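Local coordinates for putative mandelate racemase (Salmonella typhimurium, PDB 2O56), which is of unknown function but belongs to the enolase superfamily, binds magnesium and may act as a hydro-lyase, at residues D174-D179 with K196-G201; A334-T339 with E374-P379; Y364-K369 with I381-T386. All blocks are in the same frame, centred on the assembly; numbering follows the deposited sequence.

Interaction 1: D174-D179 with K196-G201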
ATOM      1  N   ASP A 174      -0.470  37.036   2.863  1.00 25.01           N
ATOM      2  CA  ASP A 174      -0.755  36.524   1.527  1.00 25.65           C
ATOM      3  C   ASP A 174      -0.229  37.537   0.519  1.00 29.58           C
ATOM      4  O   ASP A 174      -0.853  38.573   0.304  1.00 27.18           O
ATOM      5  CB  ASP A 174      -2.278  36.344   1.363  1.00 27.83           C
ATOM      6  CG  ASP A 174      -2.676  35.703   0.034  1.00 34.39           C
ATOM      7  OD1 ASP A 174      -1.889  35.727  -0.943  1.00 36.31           O
ATOM      8  OD2 ASP A 174      -3.814  35.176  -0.032  1.00 34.48           O
ATOM      9  N   THR A 175       0.906  37.221  -0.109  1.00 30.64           N
ATOM     10  CA  THR A 175       1.543  38.138  -1.051  1.00 28.90           C
ATOM     11  C   THR A 175       1.104  37.935  -2.504  1.00 35.81           C
ATOM     12  O   THR A 175       1.567  38.664  -3.381  1.00 28.51           O
ATOM     13  CB  THR A 175       3.052  38.030  -1.012  1.00 32.14           C
ATOM     14  OG1 THR A 175       3.444  36.703  -1.387  1.00 31.03           O
ATOM     15  CG2 THR A 175       3.597  38.389   0.364  1.00 29.33           C
ATOM     16  N   VAL A 176       0.223  36.960  -2.761  1.00 31.79           N
ATOM     17  CA  VAL A 176      -0.136  36.602  -4.143  1.00 30.31           C
ATOM     18  C   VAL A 176      -1.476  37.187  -4.612  1.00 32.20           C
ATOM     19  O   VAL A 176      -1.617  37.576  -5.779  1.00 39.35           O
ATOM     20  CB  VAL A 176      -0.059  35.060  -4.379  1.00 31.76           C
ATOM     21  CG1 VAL A 176      -0.599  34.669  -5.738  1.00 29.63           C
ATOM     22  CG2 VAL A 176       1.371  34.603  -4.292  1.00 22.44           C
ATOM     23  N   ALA A 177      -2.449  37.264  -3.702  1.00 33.37           N
ATOM     24  CA  ALA A 177      -3.859  37.460  -4.075  1.00 36.26           C
ATOM     25  C   ALA A 177      -4.248  38.935  -4.308  1.00 37.99           C
ATOM     26  O   ALA A 177      -5.358  39.234  -4.752  1.00 34.43           O
ATOM     27  CB  ALA A 177      -4.772  36.820  -3.035  1.00 31.66           C
ATOM     28  N   MET A 178      -3.338  39.856  -4.008  1.00 34.83           N
ATOM     29  CA  MET A 178      -3.506  41.248  -4.424  1.00 34.31           C
ATOM     30  C   MET A 178      -2.755  41.425  -5.737  1.00 31.92           C
ATOM     31  O   MET A 178      -1.560  41.126  -5.805  1.00 39.19           O
ATOM     32  CB  MET A 178      -2.916  42.203  -3.375  1.00 39.30           C
ATOM     33  CG  MET A 178      -3.376  43.674  -3.501  1.00 36.27           C
ATOM     34  SD  MET A 178      -5.010  43.960  -2.786  1.00 44.47           S
ATOM     35  CE  MET A 178      -4.715  43.660  -1.043  1.00 35.31           C
ATOM     36  N   ASP A 179      -3.425  41.908  -6.777  1.00 30.14           N
ATOM     37  CA  ASP A 179      -2.693  42.234  -8.016  1.00 34.33           C
ATOM     38  C   ASP A 179      -1.901  43.538  -7.869  1.00 37.05           C
ATOM     39  O   ASP A 179      -1.851  44.119  -6.779  1.00 35.02           O
ATOM     40  CB  ASP A 179      -3.588  42.227  -9.271  1.00 33.85           C
ATOM     41  CG  ASP A 179      -4.586  43.376  -9.311  1.00 41.65           C
ATOM     42  OD1 ASP A 179      -4.548  44.267  -8.443  1.00 41.00           O
ATOM     43  OD2 ASP A 179      -5.438  43.380 -10.223  1.00 40.75           O
ATOM     44  N   LYS A 196       5.078  35.940 -14.047  1.00 35.77           N
ATOM     45  CA  LYS A 196       4.811  37.281 -13.517  1.00 40.11           C
ATOM     46  C   LYS A 196       3.785  37.285 -12.391  1.00 41.51           C
ATOM     47  O   LYS A 196       3.901  38.052 -11.442  1.00 39.49           O
ATOM     48  CB  LYS A 196       4.359  38.229 -14.629  1.00 37.96           C
ATOM     49  CG  LYS A 196       3.264  37.687 -15.532  1.00 42.96           C
ATOM     50  CD  LYS A 196       2.838  38.718 -16.553  1.00 50.19           C
ATOM     51  CE  LYS A 196       2.242  38.037 -17.763  1.00 53.43           C
ATOM     52  NZ  LYS A 196       1.484  39.015 -18.583  1.00 77.71           N
ATOM     53  N   ILE A 197       2.782  36.423 -12.499  1.00 33.79           N
ATOM     54  CA  ILE A 197       1.751  36.318 -11.473  1.00 40.48           C
ATOM     55  C   ILE A 197       2.363  36.004 -10.109  1.00 32.17           C
ATOM     56  O   ILE A 197       2.033  36.647  -9.110  1.00 48.09           O
ATOM     57  CB  ILE A 197       0.679  35.280 -11.876  1.00 42.80           C
ATOM     58  CG1 ILE A 197       0.074  35.663 -13.234  1.00 51.82           C
ATOM     59  CG2 ILE A 197      -0.395  35.193 -10.815  1.00 45.98           C
ATOM     60  CD1 ILE A 197      -0.914  34.666 -13.799  1.00 58.56           C
ATOM     61  N   LEU A 198       3.300  35.061 -10.078  1.00 25.41           N
ATOM     62  CA  LEU A 198       3.868  34.581  -8.819  1.00 28.42           C
ATOM     63  C   LEU A 198       5.136  35.345  -8.421  1.00 35.06           C
ATOM     64  O   LEU A 198       5.497  35.375  -7.255  1.00 31.83           O
ATOM     65  CB  LEU A 198       4.161  33.080  -8.898  1.00 30.10           C
ATOM     66  CG  LEU A 198       2.920  32.183  -8.917  1.00 37.86           C
ATOM     67  CD1 LEU A 198       3.327  30.739  -9.100  1.00 24.40           C
ATOM     68  CD2 LEU A 198       2.087  32.356  -7.629  1.00 34.76           C
ATOM     69  N   ARG A 199       5.796  35.958  -9.403  1.00 33.78           N
ATOM     70  CA  ARG A 199       7.028  36.727  -9.178  1.00 31.16           C
ATOM     71  C   ARG A 199       6.773  37.936  -8.274  1.00 29.85           C
ATOM     72  O   ARG A 199       7.592  38.253  -7.395  1.00 37.83           O
ATOM     73  CB  ARG A 199       7.596  37.172 -10.536  1.00 39.39           C
ATOM     74  CG  ARG A 199       8.782  38.136 -10.495  1.00 42.08           C
ATOM     75  CD  ARG A 199      10.079  37.451 -10.143  1.00 42.38           C
ATOM     76  NE  ARG A 199      10.217  36.123 -10.730  1.00 54.01           N
ATOM     77  CZ  ARG A 199      10.886  35.126 -10.153  1.00 66.84           C
ATOM     78  NH1 ARG A 199      11.487  35.314  -8.981  1.00 54.40           N
ATOM     79  NH2 ARG A 199      10.953  33.938 -10.746  1.00 47.95           N
ATOM     80  N   LEU A 200       5.632  38.587  -8.498  1.00 31.14           N
ATOM     81  CA  LEU A 200       5.127  39.643  -7.639  1.00 34.21           C
ATOM     82  C   LEU A 200       5.013  39.209  -6.171  1.00 40.13           C
ATOM     83  O   LEU A 200       5.568  39.854  -5.280  1.00 30.43           O
ATOM     84  CB  LEU A 200       3.774  40.132  -8.155  1.00 35.01           C
ATOM     85  CG  LEU A 200       3.120  41.312  -7.425  1.00 36.36           C
ATOM     86  CD1 LEU A 200       4.050  42.538  -7.380  1.00 32.98           C
ATOM     87  CD2 LEU A 200       1.800  41.663  -8.099  1.00 33.84           C
ATOM     88  N   GLY A 201       4.289  38.115  -5.939  1.00 35.45           N
ATOM     89  CA  GLY A 201       4.235  37.449  -4.641  1.00 26.95           C
ATOM     90  C   GLY A 201       5.600  37.177  -4.033  1.00 30.01           C
ATOM     91  O   GLY A 201       5.819  37.490  -2.866  1.00 33.19           O
TER

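Interaction 2: A334-T339 with E374-P379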
ATOM      1  N   ALA A 334      -9.902  30.719  22.234  1.00 29.27           N
ATOM      2  CA  ALA A 334      -8.572  30.423  21.699  1.00 23.12           C
ATOM      3  C   ALA A 334      -7.460  30.470  22.753  1.00 32.06           C
ATOM      4  O   ALA A 334      -6.659  29.548  22.855  1.00 29.34           O
ATOM      5  CB  ALA A 334      -8.264  31.332  20.530  1.00 21.65           C
ATOM      6  N   LEU A 335      -7.415  31.546  23.540  1.00 30.49           N
ATOM      7  CA  LEU A 335      -6.411  31.694  24.595  1.00 27.02           C
ATOM      8  C   LEU A 335      -6.436  30.599  25.659  1.00 26.91           C
ATOM      9  O   LEU A 335      -5.380  30.155  26.102  1.00 29.75           O
ATOM     10  CB  LEU A 335      -6.492  33.078  25.248  1.00 29.46           C
ATOM     11  CG  LEU A 335      -6.247  34.238  24.289  1.00 27.76           C
ATOM     12  CD1 LEU A 335      -6.445  35.556  25.014  1.00 29.88           C
ATOM     13  CD2 LEU A 335      -4.860  34.158  23.636  1.00 27.15           C
ATOM     14  N   HIS A 336      -7.639  30.186  26.068  1.00 19.65           N
ATOM     15  CA  HIS A 336      -7.818  29.071  26.979  1.00 24.61           C
ATOM     16  C   HIS A 336      -7.313  27.734  26.437  1.00 27.13           C
ATOM     17  O   HIS A 336      -6.633  26.976  27.139  1.00 27.40           O
ATOM     18  CB  HIS A 336      -9.298  28.947  27.364  1.00 21.77           C
ATOM     19  CG  HIS A 336      -9.782  30.029  28.289  1.00 34.30           C
ATOM     20  ND1 HIS A 336      -9.454  30.067  29.628  1.00 32.05           N
ATOM     21  CD2 HIS A 336     -10.559  31.116  28.064  1.00 37.36           C
ATOM     22  CE1 HIS A 336     -10.000  31.133  30.185  1.00 34.69           C
ATOM     23  NE2 HIS A 336     -10.683  31.783  29.259  1.00 30.17           N
ATOM     24  N   MET A 337      -7.658  27.427  25.195  1.00 27.61           N
ATOM     25  CA  MET A 337      -7.222  26.171  24.586  1.00 22.62           C
ATOM     26  C   MET A 337      -5.707  26.201  24.472  1.00 22.58           C
ATOM     27  O   MET A 337      -5.031  25.254  24.844  1.00 25.57           O
ATOM     28  CB  MET A 337      -7.847  26.011  23.194  1.00 25.12           C
ATOM     29  CG  MET A 337      -7.634  24.615  22.518  1.00 23.57           C
ATOM     30  SD  MET A 337      -8.536  23.273  23.308  1.00 27.61           S
ATOM     31  CE  MET A 337     -10.224  23.673  22.867  1.00 23.83           C
ATOM     32  N   GLU A 338      -5.185  27.302  23.959  1.00 20.69           N
ATOM     33  CA  GLU A 338      -3.757  27.404  23.688  1.00 27.12           C
ATOM     34  C   GLU A 338      -2.918  27.412  24.978  1.00 28.90           C
ATOM     35  O   GLU A 338      -1.722  27.140  24.945  1.00 29.07           O
ATOM     36  CB  GLU A 338      -3.486  28.644  22.839  1.00 26.16           C
ATOM     37  CG  GLU A 338      -4.096  28.533  21.442  1.00 33.78           C
ATOM     38  CD  GLU A 338      -4.060  29.829  20.652  1.00 38.75           C
ATOM     39  OE1 GLU A 338      -4.212  30.907  21.260  1.00 35.93           O
ATOM     40  OE2 GLU A 338      -3.909  29.764  19.410  1.00 36.00           O
ATOM     41  N   THR A 339      -3.563  27.713  26.106  1.00 25.63           N
ATOM     42  CA  THR A 339      -2.901  27.715  27.407  1.00 21.49           C
ATOM     43  C   THR A 339      -2.731  26.314  27.932  1.00 23.52           C
ATOM     44  O   THR A 339      -1.693  25.991  28.515  1.00 23.53           O
ATOM     45  CB  THR A 339      -3.689  28.572  28.447  1.00 27.23           C
ATOM     46  OG1 THR A 339      -3.714  29.924  28.009  1.00 24.37           O
ATOM     47  CG2 THR A 339      -3.053  28.533  29.820  1.00 27.21           C
ATOM     48  N   GLU A 374      -2.011  37.064  27.566  1.00 27.33           N
ATOM     49  CA  GLU A 374      -2.241  36.224  28.732  1.00 29.44           C
ATOM     50  C   GLU A 374      -3.688  35.780  28.767  1.00 23.08           C
ATOM     51  O   GLU A 374      -4.567  36.448  28.230  1.00 33.35           O
ATOM     52  CB  GLU A 374      -1.855  36.934  30.036  1.00 28.41           C
ATOM     53  CG  GLU A 374      -0.356  37.293  30.131  1.00 39.89           C
ATOM     54  CD  GLU A 374      -0.019  38.035  31.417  1.00 45.53           C
ATOM     55  OE1 GLU A 374      -0.710  39.031  31.728  1.00 63.77           O
ATOM     56  OE2 GLU A 374       0.928  37.622  32.114  1.00 58.27           O
ATOM     57  N   VAL A 375      -3.907  34.627  29.379  1.00 29.69           N
ATOM     58  CA  VAL A 375      -5.215  33.982  29.429  1.00 30.23           C
ATOM     59  C   VAL A 375      -6.177  34.710  30.414  1.00 34.64           C
ATOM     60  O   VAL A 375      -5.732  35.190  31.459  1.00 35.00           O
ATOM     61  CB  VAL A 375      -5.016  32.476  29.778  1.00 26.29           C
ATOM     62  CG1 VAL A 375      -4.637  32.274  31.245  1.00 29.08           C
ATOM     63  CG2 VAL A 375      -6.191  31.630  29.353  1.00 24.81           C
ATOM     64  N   PRO A 376      -7.489  34.807  30.076  1.00 30.92           N
ATOM     65  CA  PRO A 376      -8.475  35.283  31.041  1.00 32.32           C
ATOM     66  C   PRO A 376      -8.533  34.424  32.304  1.00 37.51           C
ATOM     67  O   PRO A 376      -8.252  33.226  32.263  1.00 30.10           O
ATOM     68  CB  PRO A 376      -9.802  35.176  30.274  1.00 27.94           C
ATOM     69  CG  PRO A 376      -9.406  35.252  28.830  1.00 28.18           C
ATOM     70  CD  PRO A 376      -8.113  34.508  28.771  1.00 28.12           C
ATOM     71  N   GLU A 377      -8.900  35.046  33.419  1.00 33.34           N
ATOM     72  CA  GLU A 377      -8.883  34.356  34.705  1.00 30.08           C
ATOM     73  C   GLU A 377     -10.256  34.227  35.364  1.00 30.86           C
ATOM     74  O   GLU A 377     -10.403  33.503  36.355  1.00 27.91           O
ATOM     75  CB  GLU A 377      -7.875  35.010  35.657  1.00 34.34           C
ATOM     76  CG  GLU A 377      -6.407  34.933  35.191  1.00 34.38           C
ATOM     77  CD  GLU A 377      -5.801  33.524  35.278  1.00 39.74           C
ATOM     78  OE1 GLU A 377      -6.457  32.618  35.840  1.00 28.90           O
ATOM     79  OE2 GLU A 377      -4.660  33.333  34.778  1.00 35.53           O
ATOM     80  N   LEU A 378     -11.250  34.934  34.819  1.00 26.23           N
ATOM     81  CA  LEU A 378     -12.617  34.908  35.368  1.00 27.47           C
ATOM     82  C   LEU A 378     -13.239  33.529  35.124  1.00 36.40           C
ATOM     83  O   LEU A 378     -12.737  32.783  34.279  1.00 31.70           O
ATOM     84  CB  LEU A 378     -13.463  35.978  34.679  1.00 25.88           C
ATOM     85  CG  LEU A 378     -12.973  37.426  34.842  1.00 34.82           C
ATOM     86  CD1 LEU A 378     -13.705  38.342  33.880  1.00 32.06           C
ATOM     87  CD2 LEU A 378     -13.198  37.885  36.276  1.00 39.81           C
ATOM     88  N   PRO A 379     -14.316  33.180  35.857  1.00 36.98           N
ATOM     89  CA  PRO A 379     -15.052  31.938  35.549  1.00 30.13           C
ATOM     90  C   PRO A 379     -15.489  31.773  34.081  1.00 35.13           C
ATOM     91  O   PRO A 379     -15.846  32.759  33.409  1.00 32.35           O
ATOM     92  CB  PRO A 379     -16.280  32.011  36.473  1.00 27.43           C
ATOM     93  CG  PRO A 379     -15.815  32.844  37.641  1.00 39.02           C
ATOM     94  CD  PRO A 379     -14.889  33.881  37.027  1.00 32.27           C
TER

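Interaction 3: Y364-K369 with I381-T386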
ATOM      1  N   TYR A 364     -15.175  42.660  28.414  1.00 40.36           N
ATOM      2  CA  TYR A 364     -13.800  42.705  28.907  1.00 37.01           C
ATOM      3  C   TYR A 364     -12.820  42.879  27.760  1.00 42.71           C
ATOM      4  O   TYR A 364     -13.036  42.357  26.662  1.00 45.85           O
ATOM      5  CB  TYR A 364     -13.468  41.434  29.700  1.00 40.33           C
ATOM      6  CG  TYR A 364     -14.445  41.144  30.817  1.00 42.38           C
ATOM      7  CD1 TYR A 364     -14.408  41.862  32.015  1.00 44.91           C
ATOM      8  CD2 TYR A 364     -15.413  40.157  30.673  1.00 34.47           C
ATOM      9  CE1 TYR A 364     -15.311  41.597  33.039  1.00 39.85           C
ATOM     10  CE2 TYR A 364     -16.323  39.887  31.685  1.00 37.68           C
ATOM     11  CZ  TYR A 364     -16.265  40.611  32.865  1.00 46.55           C
ATOM     12  OH  TYR A 364     -17.165  40.336  33.867  1.00 48.87           O
ATOM     13  N   ASN A 365     -11.752  43.625  27.990  1.00 37.23           N
ATOM     14  CA  ASN A 365     -10.793  43.887  26.922  1.00 44.58           C
ATOM     15  C   ASN A 365      -9.476  43.195  27.212  1.00 46.38           C
ATOM     16  O   ASN A 365      -8.716  43.621  28.078  1.00 53.30           O
ATOM     17  CB  ASN A 365     -10.587  45.394  26.693  1.00 44.51           C
ATOM     18  CG  ASN A 365     -10.082  45.715  25.278  1.00 52.24           C
ATOM     19  OD1 ASN A 365      -9.955  44.832  24.427  1.00 52.61           O
ATOM     20  ND2 ASN A 365      -9.782  46.985  25.034  1.00 57.03           N
ATOM     21  N   TYR A 366      -9.233  42.099  26.504  1.00 40.27           N
ATOM     22  CA  TYR A 366      -7.956  41.411  26.585  1.00 36.73           C
ATOM     23  C   TYR A 366      -7.115  41.802  25.385  1.00 39.81           C
ATOM     24  O   TYR A 366      -7.490  41.561  24.233  1.00 40.58           O
ATOM     25  CB  TYR A 366      -8.159  39.897  26.650  1.00 35.39           C
ATOM     26  CG  TYR A 366      -9.090  39.473  27.760  1.00 28.80           C
ATOM     27  CD1 TYR A 366      -8.686  39.527  29.095  1.00 35.20           C
ATOM     28  CD2 TYR A 366     -10.373  39.019  27.481  1.00 32.14           C
ATOM     29  CE1 TYR A 366      -9.544  39.155  30.111  1.00 30.75           C
ATOM     30  CE2 TYR A 366     -11.237  38.643  28.492  1.00 27.98           C
ATOM     31  CZ  TYR A 366     -10.817  38.710  29.800  1.00 32.89           C
ATOM     32  OH  TYR A 366     -11.668  38.327  30.811  1.00 30.82           O
ATOM     33  N   LEU A 367      -5.984  42.434  25.656  1.00 35.55           N
ATOM     34  CA  LEU A 367      -5.149  42.929  24.576  1.00 35.91           C
ATOM     35  C   LEU A 367      -3.779  42.297  24.693  1.00 34.81           C
ATOM     36  O   LEU A 367      -3.303  42.061  25.807  1.00 37.45           O
ATOM     37  CB  LEU A 367      -5.057  44.460  24.616  1.00 38.19           C
ATOM     38  CG  LEU A 367      -6.360  45.228  24.339  1.00 43.02           C
ATOM     39  CD1 LEU A 367      -6.186  46.717  24.631  1.00 42.59           C
ATOM     40  CD2 LEU A 367      -6.867  45.022  22.901  1.00 36.86           C
ATOM     41  N   PRO A 368      -3.138  42.005  23.546  1.00 31.87           N
ATOM     42  CA  PRO A 368      -1.788  41.478  23.643  1.00 34.52           C
ATOM     43  C   PRO A 368      -0.832  42.606  23.995  1.00 35.65           C
ATOM     44  O   PRO A 368      -1.142  43.759  23.711  1.00 39.25           O
ATOM     45  CB  PRO A 368      -1.512  40.961  22.232  1.00 29.56           C
ATOM     46  CG  PRO A 368      -2.395  41.764  21.350  1.00 28.90           C
ATOM     47  CD  PRO A 368      -3.590  42.156  22.153  1.00 26.19           C
ATOM     48  N   LYS A 369       0.298  42.266  24.618  1.00 36.60           N
ATOM     49  CA  LYS A 369       1.335  43.230  24.984  1.00 40.01           C
ATOM     50  C   LYS A 369       2.676  42.650  24.584  1.00 35.30           C
ATOM     51  O   LYS A 369       3.049  41.574  25.063  1.00 39.62           O
ATOM     52  CB  LYS A 369       1.336  43.471  26.498  1.00 44.39           C
ATOM     53  CG  LYS A 369       0.113  44.213  27.041  1.00 65.99           C
ATOM     54  CD  LYS A 369       0.194  45.706  26.803  1.00 77.72           C
ATOM     55  CE  LYS A 369      -1.058  46.405  27.304  1.00 78.03           C
ATOM     56  NZ  LYS A 369      -2.167  46.410  26.316  1.00 75.03           N
ATOM     57  N   ILE A 381     -15.455  31.207  30.061  1.00 31.51           N
ATOM     58  CA  ILE A 381     -14.593  31.725  29.011  1.00 28.59           C
ATOM     59  C   ILE A 381     -14.015  33.098  29.323  1.00 30.58           C
ATOM     60  O   ILE A 381     -13.028  33.502  28.712  1.00 33.63           O
ATOM     61  CB  ILE A 381     -15.257  31.687  27.614  1.00 30.17           C
ATOM     62  CG1 ILE A 381     -16.377  32.725  27.493  1.00 33.11           C
ATOM     63  CG2 ILE A 381     -15.778  30.271  27.312  1.00 27.98           C
ATOM     64  CD1 ILE A 381     -16.793  32.991  26.062  1.00 28.84           C
ATOM     65  N   GLY A 382     -14.636  33.806  30.273  1.00 34.92           N
ATOM     66  CA  GLY A 382     -14.157  35.113  30.742  1.00 29.42           C
ATOM     67  C   GLY A 382     -14.483  36.249  29.789  1.00 34.61           C
ATOM     68  O   GLY A 382     -13.791  37.281  29.770  1.00 33.81           O
ATOM     69  N   GLN A 383     -15.533  36.053  28.996  1.00 29.25           N
ATOM     70  CA  GLN A 383     -15.937  37.002  27.969  1.00 22.83           C
ATOM     71  C   GLN A 383     -17.433  36.921  27.715  1.00 33.26           C
ATOM     72  O   GLN A 383     -18.035  35.847  27.791  1.00 30.55           O
ATOM     73  CB  GLN A 383     -15.126  36.802  26.685  1.00 29.86           C
ATOM     74  CG  GLN A 383     -15.233  37.968  25.678  1.00 27.27           C
ATOM     75  CD  GLN A 383     -14.796  39.323  26.246  1.00 34.89           C
ATOM     76  OE1 GLN A 383     -15.522  39.941  27.032  1.00 38.24           O
ATOM     77  NE2 GLN A 383     -13.623  39.809  25.810  1.00 23.12           N
ATOM     78  N   GLU A 384     -18.042  38.076  27.458  1.00 31.46           N
ATOM     79  CA  GLU A 384     -19.493  38.200  27.366  1.00 31.05           C
ATOM     80  C   GLU A 384     -19.777  39.416  26.504  1.00 31.60           C
ATOM     81  O   GLU A 384     -19.040  40.394  26.562  1.00 34.49           O
ATOM     82  CB  GLU A 384     -20.096  38.477  28.754  1.00 35.52           C
ATOM     83  CG  GLU A 384     -20.167  37.290  29.699  1.00 50.63           C
ATOM     84  CD  GLU A 384     -21.022  37.570  30.921  1.00 50.84           C
ATOM     85  OE1 GLU A 384     -21.464  38.731  31.080  1.00 56.85           O
ATOM     86  OE2 GLU A 384     -21.244  36.631  31.717  1.00 54.25           O
ATOM     87  N   LEU A 385     -20.854  39.378  25.731  1.00 30.01           N
ATOM     88  CA  LEU A 385     -21.328  40.585  25.044  1.00 35.93           C
ATOM     89  C   LEU A 385     -21.799  41.603  26.089  1.00 34.56           C
ATOM     90  O   LEU A 385     -22.269  41.222  27.167  1.00 33.83           O
ATOM     91  CB  LEU A 385     -22.491  40.232  24.118  1.00 37.87           C
ATOM     92  CG  LEU A 385     -22.242  39.409  22.853  1.00 31.08           C
ATOM     93  CD1 LEU A 385     -23.565  39.265  22.148  1.00 28.66           C
ATOM     94  CD2 LEU A 385     -21.217  40.100  21.948  1.00 22.47           C
ATOM     95  N   THR A 386     -21.688  42.886  25.771  1.00 36.74           N
ATOM     96  CA  THR A 386     -22.210  43.929  26.681  1.00 39.22           C
ATOM     97  C   THR A 386     -23.718  43.997  26.571  1.00 40.16           C
ATOM     98  O   THR A 386     -24.273  43.633  25.527  1.00 33.95           O
ATOM     99  CB  THR A 386     -21.688  45.326  26.323  1.00 33.16           C
ATOM    100  OG1 THR A 386     -22.177  45.690  25.030  1.00 34.22           O
ATOM    101  CG2 THR A 386     -20.183  45.369  26.336  1.00 28.79           C
TER

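Interaction 1: D174-D179 with K196-G201
Above the plane of the Gly201 carbonyl sits the hydroxyl of Thr175, its OG1 2.9 Å from Gly201 O; with a C=O...donor angle of 106°, the bond comes onto the flank of the oxygen. The setting is a beta-alpha unit of the TIM-barrel domain, where the loop after strand 170-173 folds back on helix 195-212. A second flat group, the carboxylate of Asp174, shapes that loop through an Asx turn. Its OD1 is met nearly end-on by Val176 N at 3.0 Å and from above the plane by Ala177 N, while OD2 goes to His223 ND1. Thr175 lies about 8 Å, side chain to side chain, from the magnesium ligand Glu221, but is not itself among the magnesium ligands. With OG1 lodged between its own backbone N and carbonyl carbon (chi1 62°), Thr175 presents that oxygen to the helix. Beside this bond lies a buried apolar contact: Val176 CG1 is 4.0 Å from Leu198 CD2, and Phe234 of helix 228-238 packs on both Thr175 and Val176. The backbones also come close, for Gly201 CA directs a C-H at Thr175 O, the carbon and oxygen being 3.2 Å apart.

Interaction 2: A334-T339 with E374-P379
His336 reaches from helix 328-340 over the loop segment 374-379, which follows the short strand 372-373 in the C-terminal part of an enolase-superfamily fold, and its ring is the centre of the contact. From CB the chain leads to CG beside the backbone N (chi1 -72°), which swings the imidazole toward the loop. CG already feels Val375 CG2, and ND1 comes nearer to that methyl, at 3.6 Å. CE1 lies 3.4 Å from Pro376 O, which approaches the ring obliquely. At the far end NE2 lies 3.6 Å from Pro376 CB, against the pyrrolidine ring. One face of the imidazole thus carries two CH-pi contacts: Val375 CG2 stands over it, 4.0 Å from the ring centroid, and Pro376 CD sits off-centre on the same side. The same Val375 methyl also meets Thr339, whose OG1 lies 3.3 Å from Val375 CG2. Leu335 lays CB against Pro376 CD, and its CD1 also touches the carbonyl oxygen Glu374 O. Both ring nitrogens of His336 are engaged beyond these two segments, ND1 by Tyr119 N and NE2 by Ile381 O. No hydrogen bond joins 334-339 to 374-379, and Pro376 O is buried without a polar partner in the model. The chemistry is that of an aromatic face resting on aliphatic carbon; since Tyr119 N can only donate and Ile381 O only accept, the imidazole is probably neutral, with its proton on NE2.

Interaction 3: Y364-K369 with I381-T386
Gln383 and Tyr364 are paired by hydrogen bonds that join two irregular segments of this enolase-superfamily fold, one before and one after the short strand 372-373 in the C-terminal part of the chain. The amide of Gln383 engages both backbone polar atoms of Tyr364, much as a neighbouring strand would. NE2 donates to Tyr364 O at 2.8 Å along an almost straight line, 170° at the hydrogen, and the acceptor lies close to the amide plane. OE1 accepts from Tyr364 N at 3.1 Å on a lone pair. Its other side receives Glu384 N, also on a lone pair, at 3.2 Å, so the oxygen is gripped by two backbone donors and the rotation of the amide is fixed. A bend at chi2 (58°) brings the amide of Gln383 round to the Tyr364 backbone. The second kind of bond is phenolic: Tyr366 OH donates to Gly382 O in the carbonyl plane, at 2.6 Å. Van der Waals contacts fill in around these bonds. The Tyr364 ring and the Gln383 amide slide past each other with their planes 27° apart, OE1 lying at the ring edge 3.6 Å from CD2. Charge enters at the margin, where the carboxylate of Glu384 forms salt bridges to Lys363 and Lys112. Gly382 has positive phi; besides accepting from Tyr366 OH, its carbonyl oxygen Gly382 O lies 3.4 Å from Tyr364 CD2.

In the fold
All three contacts lie in the barrel-forming C-terminal part of an enolase-superfamily chain, yet they fall into two groups. Interaction 1 comes first along the chain, in an early beta-alpha unit, and closes before the other two begin; its centre is 37 Å from that of interaction 2 and 36 Å from that of interaction 3, on the opposite side of the chain's centre. Interactions 2 and 3 are neighbours, with centres 10 Å apart and segments that alternate in sequence. They also touch, since Leu378 CD1 packs on Tyr364 CZ at 3.6 Å. Helix 328-340 and the loops flanking strand 372-373 therefore form one connected group of contacts within the subunit, whereas interaction 1 lies nearer the magnesium site.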